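Local atomic coordinates of hypothetical sugar kinase (Cytophaga hutchinsonii, PDB entry 3R8E), a protein that is a putative sugar kinase of the ROK family, inferred to transfer a phosphate group to a sugar substrate. Residues D234-A237 / L238-A242; V192-N195 / H196-Y200. All coordinates share one frame; numbering follows the deposited sequence.

Interaction 1. Residues D234-A237 / L238-A242; sequences DALA and LAVWA
Leu-238 N donates to Asp-234 O at 3.0 Å in the opening turn of helix 235-259, and Asp-234 stands just before that turn as its N-cap. The Asp-234 side chain turns back over the helix start. Asp-234 OD2 accepts from Ala-237 N at 3.3 Å, and the N-H comes from above the carboxylate plane, 47° out of it. The carboxylate has further partners: OD2 also meets Ser-213 OG and OD1 meets Ser-214 N, both by hydrogen bonds. The cap thus ties the helix start to the loop at Ser-213 and Ser-214, between helices 194-207 and 223-231, and its negative charge probably suits the positive end of the helix dipole.

Leu-238 has CG beside its own backbone N, chi1 -77°. This lays Leu-238 CG and CD1 against Asp-234 O, each at 3.4 Å, so the carbonyl that takes the backbone bond is also covered by a methyl. Two residues on, Val-240 N bonds to Leu-236 O. Leu-236 CD2 and Val-240 CG2 meet more loosely, at 4.3 Å, on the face that packs on helix 194-207.

Trp-241 is buried and reaches over to helix 223-231, where it touches Pro-223 and Ala-230; NE1 makes a weak hydrogen bond to Ile-226 O. Phe-277 of helix 274-288 also touches its ring. With CG anti to the carbonyl carbon, chi1 -69°, the indole leans back along the helix toward Ala-237. Replacing the indole by an alanine side chain would probably open a gap between these helices and leave Ile-226 O without its weak N-H donor. The backbone bond from Trp-241 N to Ala-237 O is weak, and the same oxygen lies obliquely to the ring, 3.2 Å from Trp-241 CD1.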
loop_
_atom_site.group_PDB
_atom_site.type_symbol
_atom_site.label_atom_id
_atom_site.label_comp_id
_atom_site.label_asym_id
_atom_site.label_seq_id
_atom_site.Cartn_x
_atom_site.Cartn_y
_atom_site.Cartn_z
ATOM N N ASP A 234 -7.716 -16.473 -31.396
ATOM C CA ASP A 234 -6.867 -17.614 -31.020
ATOM C C ASP A 234 -7.054 -17.945 -29.534
ATOM O O ASP A 234 -6.817 -17.085 -28.680
ATOM C CB ASP A 234 -5.386 -17.334 -31.343
ATOM C CG ASP A 234 -4.459 -18.514 -31.111
ATOM O OD1 ASP A 234 -4.709 -19.592 -31.696
ATOM O OD2 ASP A 234 -3.467 -18.351 -30.369
ATOM N N ALA A 235 -7.512 -19.182 -29.242
ATOM C CA ALA A 235 -7.804 -19.695 -27.896
ATOM C C ALA A 235 -6.612 -19.575 -26.932
ATOM O O ALA A 235 -6.809 -19.147 -25.790
ATOM C CB ALA A 235 -8.260 -21.143 -27.978
ATOM N N LEU A 236 -5.390 -19.933 -27.390
ATOM C CA LEU A 236 -4.163 -19.870 -26.586
ATOM C C LEU A 236 -3.805 -18.419 -26.229
ATOM O O LEU A 236 -3.561 -18.131 -25.053
ATOM C CB LEU A 236 -2.992 -20.548 -27.323
ATOM C CG LEU A 236 -1.734 -20.836 -26.493
ATOM C CD1 LEU A 236 -1.222 -22.234 -26.751
ATOM C CD2 LEU A 236 -0.638 -19.812 -26.766
ATOM N N ALA A 237 -3.771 -17.520 -27.240
ATOM C CA ALA A 237 -3.441 -16.100 -27.066
ATOM C C ALA A 237 -4.411 -15.406 -26.102
ATOM O O ALA A 237 -3.962 -14.619 -25.271
ATOM C CB ALA A 237 -3.439 -15.389 -28.410
ATOM N N LEU A 238 -5.721 -15.732 -26.184
ATOM C CA LEU A 238 -6.765 -15.179 -25.315
ATOM C C LEU A 238 -6.599 -15.666 -23.870
ATOM O O LEU A 238 -6.779 -14.876 -22.937
ATOM C CB LEU A 238 -8.168 -15.539 -25.842
ATOM C CG LEU A 238 -8.687 -14.735 -27.044
ATOM C CD1 LEU A 238 -9.751 -15.509 -27.794
ATOM C CD2 LEU A 238 -9.240 -13.374 -26.618
ATOM N N ALA A 239 -6.238 -16.957 -23.690
ATOM C CA ALA A 239 -6.026 -17.589 -22.381
ATOM C C ALA A 239 -4.803 -17.003 -21.672
ATOM O O ALA A 239 -4.838 -16.843 -20.449
ATOM C CB ALA A 239 -5.870 -19.093 -22.541
ATOM N N VAL A 240 -3.736 -16.671 -22.438
ATOM C CA VAL A 240 -2.509 -16.058 -21.905
ATOM C C VAL A 240 -2.855 -14.686 -21.302
ATOM O O VAL A 240 -2.511 -14.441 -20.143
ATOM C CB VAL A 240 -1.379 -15.967 -22.970
ATOM C CG1 VAL A 240 -0.278 -14.994 -22.547
ATOM C CG2 VAL A 240 -0.788 -17.343 -23.259
ATOM N N TRP A 241 -3.573 -13.823 -22.062
ATOM C CA TRP A 241 -3.961 -12.493 -21.581
ATOM C C TRP A 241 -4.935 -12.586 -20.405
ATOM O O TRP A 241 -4.835 -11.780 -19.481
ATOM C CB TRP A 241 -4.548 -11.619 -22.701
ATOM C CG TRP A 241 -3.551 -11.202 -23.745
ATOM C CD1 TRP A 241 -3.607 -11.479 -25.080
ATOM C CD2 TRP A 241 -2.352 -10.434 -23.544
ATOM N NE1 TRP A 241 -2.527 -10.924 -25.725
ATOM C CE2 TRP A 241 -1.725 -10.302 -24.803
ATOM C CE3 TRP A 241 -1.743 -9.847 -22.419
ATOM C CZ2 TRP A 241 -0.517 -9.611 -24.971
ATOM C CZ3 TRP A 241 -0.553 -9.153 -22.589
ATOM C CH2 TRP A 241 0.047 -9.040 -23.852
ATOM N N ALA A 242 -5.838 -13.591 -20.410
ATOM C CA ALA A 242 -6.781 -13.820 -19.311
ATOM C C ALA A 242 -6.032 -14.156 -18.004
ATOM O O ALA A 242 -6.414 -13.661 -16.945
ATOM C CB ALA A 242 -7.748 -14.939 -19.668
#

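Interaction 2. Residues V192-N195 / H196-Y200; sequences VGIN and HLIAY
Gly-193 O receives two backbone N-H groups at the start of helix 194-207, where Gly-193 is the N-cap. Leu-197 N to Gly-193 O is the straighter bond, 2.9 Å at 153°. His-196 N gives a weak one, bent to 123°.

The tight part is apolar. Ile-194 CG2 and Ile-198 CD1 touch at 3.7 Å, one turn apart, and the two side chains meet at a slant. Ile-198 CG1 sits beside its own backbone N, chi1 -65°, which sets CG1 3.3 Å from Ile-194 O, the oxygen that accepts from Ile-198 N. Leu-197 is buried. Leu-197 CB lies 3.5 Å from Ile-194 O, and the side chain packs on Ile-244 of helix 235-259 and on Pro-223.

The other side is looser and wetter. Asn-195 and Ala-199 are exposed, and their link is the backbone bond from Ala-199 N to Asn-195 O. His-196 is partly exposed. One water accepts from Asn-195 N at 2.9 Å and weakly from His-196 ND1 at 3.3 Å, so it satisfies the Asn-195 N-H in the first turn. Gly-193 O lies at the edge of the imidazole, near its plane.

If the weak water contact is real, it is consistent with a proton on His-196 ND1. Polar groups of the helix start thus meet the Gly-193 carbonyl, the water and the backbone of Gly-153, while hydrocarbon packs on the inner face.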
loop_
_atom_site.group_PDB
_atom_site.type_symbol
_atom_site.label_atom_id
_atom_site.label_comp_id
_atom_site.label_asym_id
_atom_site.label_seq_id
_atom_site.Cartn_x
_atom_site.Cartn_y
_atom_site.Cartn_z
ATOM N N VAL A 192 4.381 -10.735 -14.884
ATOM C CA VAL A 192 3.718 -10.024 -15.986
ATOM C C VAL A 192 4.658 -9.133 -16.831
ATOM O O VAL A 192 4.196 -8.601 -17.841
ATOM C CB VAL A 192 2.470 -9.214 -15.524
ATOM C CG1 VAL A 192 1.436 -10.118 -14.855
ATOM C CG2 VAL A 192 2.850 -8.051 -14.617
ATOM N N GLY A 193 5.935 -9.003 -16.450
ATOM C CA GLY A 193 6.921 -8.256 -17.232
ATOM C C GLY A 193 7.040 -8.860 -18.626
ATOM O O GLY A 193 6.884 -10.072 -18.769
ATOM N N ILE A 194 7.260 -8.022 -19.658
ATOM C CA ILE A 194 7.294 -8.399 -21.087
ATOM C C ILE A 194 8.076 -9.712 -21.348
ATOM O O ILE A 194 7.514 -10.615 -21.972
ATOM C CB ILE A 194 7.797 -7.230 -21.993
ATOM C CG1 ILE A 194 6.715 -6.121 -22.098
ATOM C CG2 ILE A 194 8.208 -7.716 -23.396
ATOM C CD1 ILE A 194 7.141 -4.803 -22.853
ATOM N N ASN A 195 9.328 -9.834 -20.862
ATOM C CA ASN A 195 10.148 -11.037 -21.093
ATOM C C ASN A 195 9.535 -12.282 -20.444
ATOM O O ASN A 195 9.640 -13.375 -20.998
ATOM C CB ASN A 195 11.585 -10.841 -20.595
ATOM C CG ASN A 195 12.317 -9.653 -21.186
ATOM O OD1 ASN A 195 13.043 -8.940 -20.489
ATOM N ND2 ASN A 195 12.146 -9.405 -22.477
ATOM N N HIS A 196 8.867 -12.107 -19.291
ATOM C CA HIS A 196 8.231 -13.204 -18.568
ATOM C C HIS A 196 6.914 -13.601 -19.240
ATOM O O HIS A 196 6.587 -14.792 -19.262
ATOM C CB HIS A 196 8.047 -12.833 -17.096
ATOM C CG HIS A 196 9.355 -12.525 -16.428
ATOM N ND1 HIS A 196 9.789 -11.221 -16.255
ATOM C CD2 HIS A 196 10.314 -13.368 -15.979
ATOM C CE1 HIS A 196 10.978 -11.312 -15.680
ATOM N NE2 HIS A 196 11.337 -12.583 -15.497
ATOM N N LEU A 197 6.199 -12.625 -19.847
ATOM C CA LEU A 197 4.974 -12.868 -20.619
ATOM C C LEU A 197 5.320 -13.714 -21.860
ATOM O O LEU A 197 4.613 -14.681 -22.158
ATOM C CB LEU A 197 4.300 -11.531 -21.022
ATOM C CG LEU A 197 3.437 -11.527 -22.299
ATOM C CD1 LEU A 197 2.011 -11.962 -22.013
ATOM C CD2 LEU A 197 3.458 -10.170 -22.964
ATOM N N ILE A 198 6.425 -13.358 -22.554
ATOM C CA ILE A 198 6.911 -14.064 -23.753
ATOM C C ILE A 198 7.312 -15.501 -23.368
ATOM O O ILE A 198 6.920 -16.440 -24.061
ATOM C CB ILE A 198 8.074 -13.288 -24.449
ATOM C CG1 ILE A 198 7.582 -11.932 -25.011
ATOM C CG2 ILE A 198 8.738 -14.135 -25.569
ATOM C CD1 ILE A 198 8.683 -10.904 -25.296
ATOM N N ALA A 199 8.057 -15.666 -22.253
ATOM C CA ALA A 199 8.506 -16.978 -21.766
ATOM C C ALA A 199 7.315 -17.867 -21.389
ATOM O O ALA A 199 7.332 -19.059 -21.703
ATOM C CB ALA A 199 9.440 -16.812 -20.577
ATOM N N TYR A 200 6.272 -17.282 -20.758
ATOM C CA TYR A 200 5.050 -17.990 -20.373
ATOM C C TYR A 200 4.258 -18.412 -21.622
ATOM O O TYR A 200 3.700 -19.510 -21.633
ATOM C CB TYR A 200 4.175 -17.128 -19.435
ATOM C CG TYR A 200 2.833 -17.749 -19.100
ATOM C CD1 TYR A 200 2.737 -18.813 -18.208
ATOM C CD2 TYR A 200 1.660 -17.280 -19.685
ATOM C CE1 TYR A 200 1.506 -19.395 -17.904
ATOM C CE2 TYR A 200 0.425 -17.859 -19.397
ATOM C CZ TYR A 200 0.353 -18.914 -18.502
ATOM O OH TYR A 200 -0.865 -19.478 -18.208
HETATM O O HOH W 1 10.263 -8.695 -18.338
#

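Interaction 2 comes first along the chain, at the start of helix 194-207. Interaction 1 follows at the start of helix 235-259. Their centres are 14 Å apart, on the same side of the chain's centre, in this ROK-family protein with a ribonuclease H-like fold. The two helices pack directly. Leu-197 is the main bridge: CD2 is 3.7 Å from Trp-241 CH2, and CD1 is 3.8 Å from Val-240 CG1. Tyr-200 CE2 adds a looser touch on Val-240 CG2. Pro-223 of helix 223-231 touches both contacts, and Ala-230 also meets interaction 1. The two contacts thus share one apolar interface, which packs the starts of helices 194-207 and 235-259 against each other.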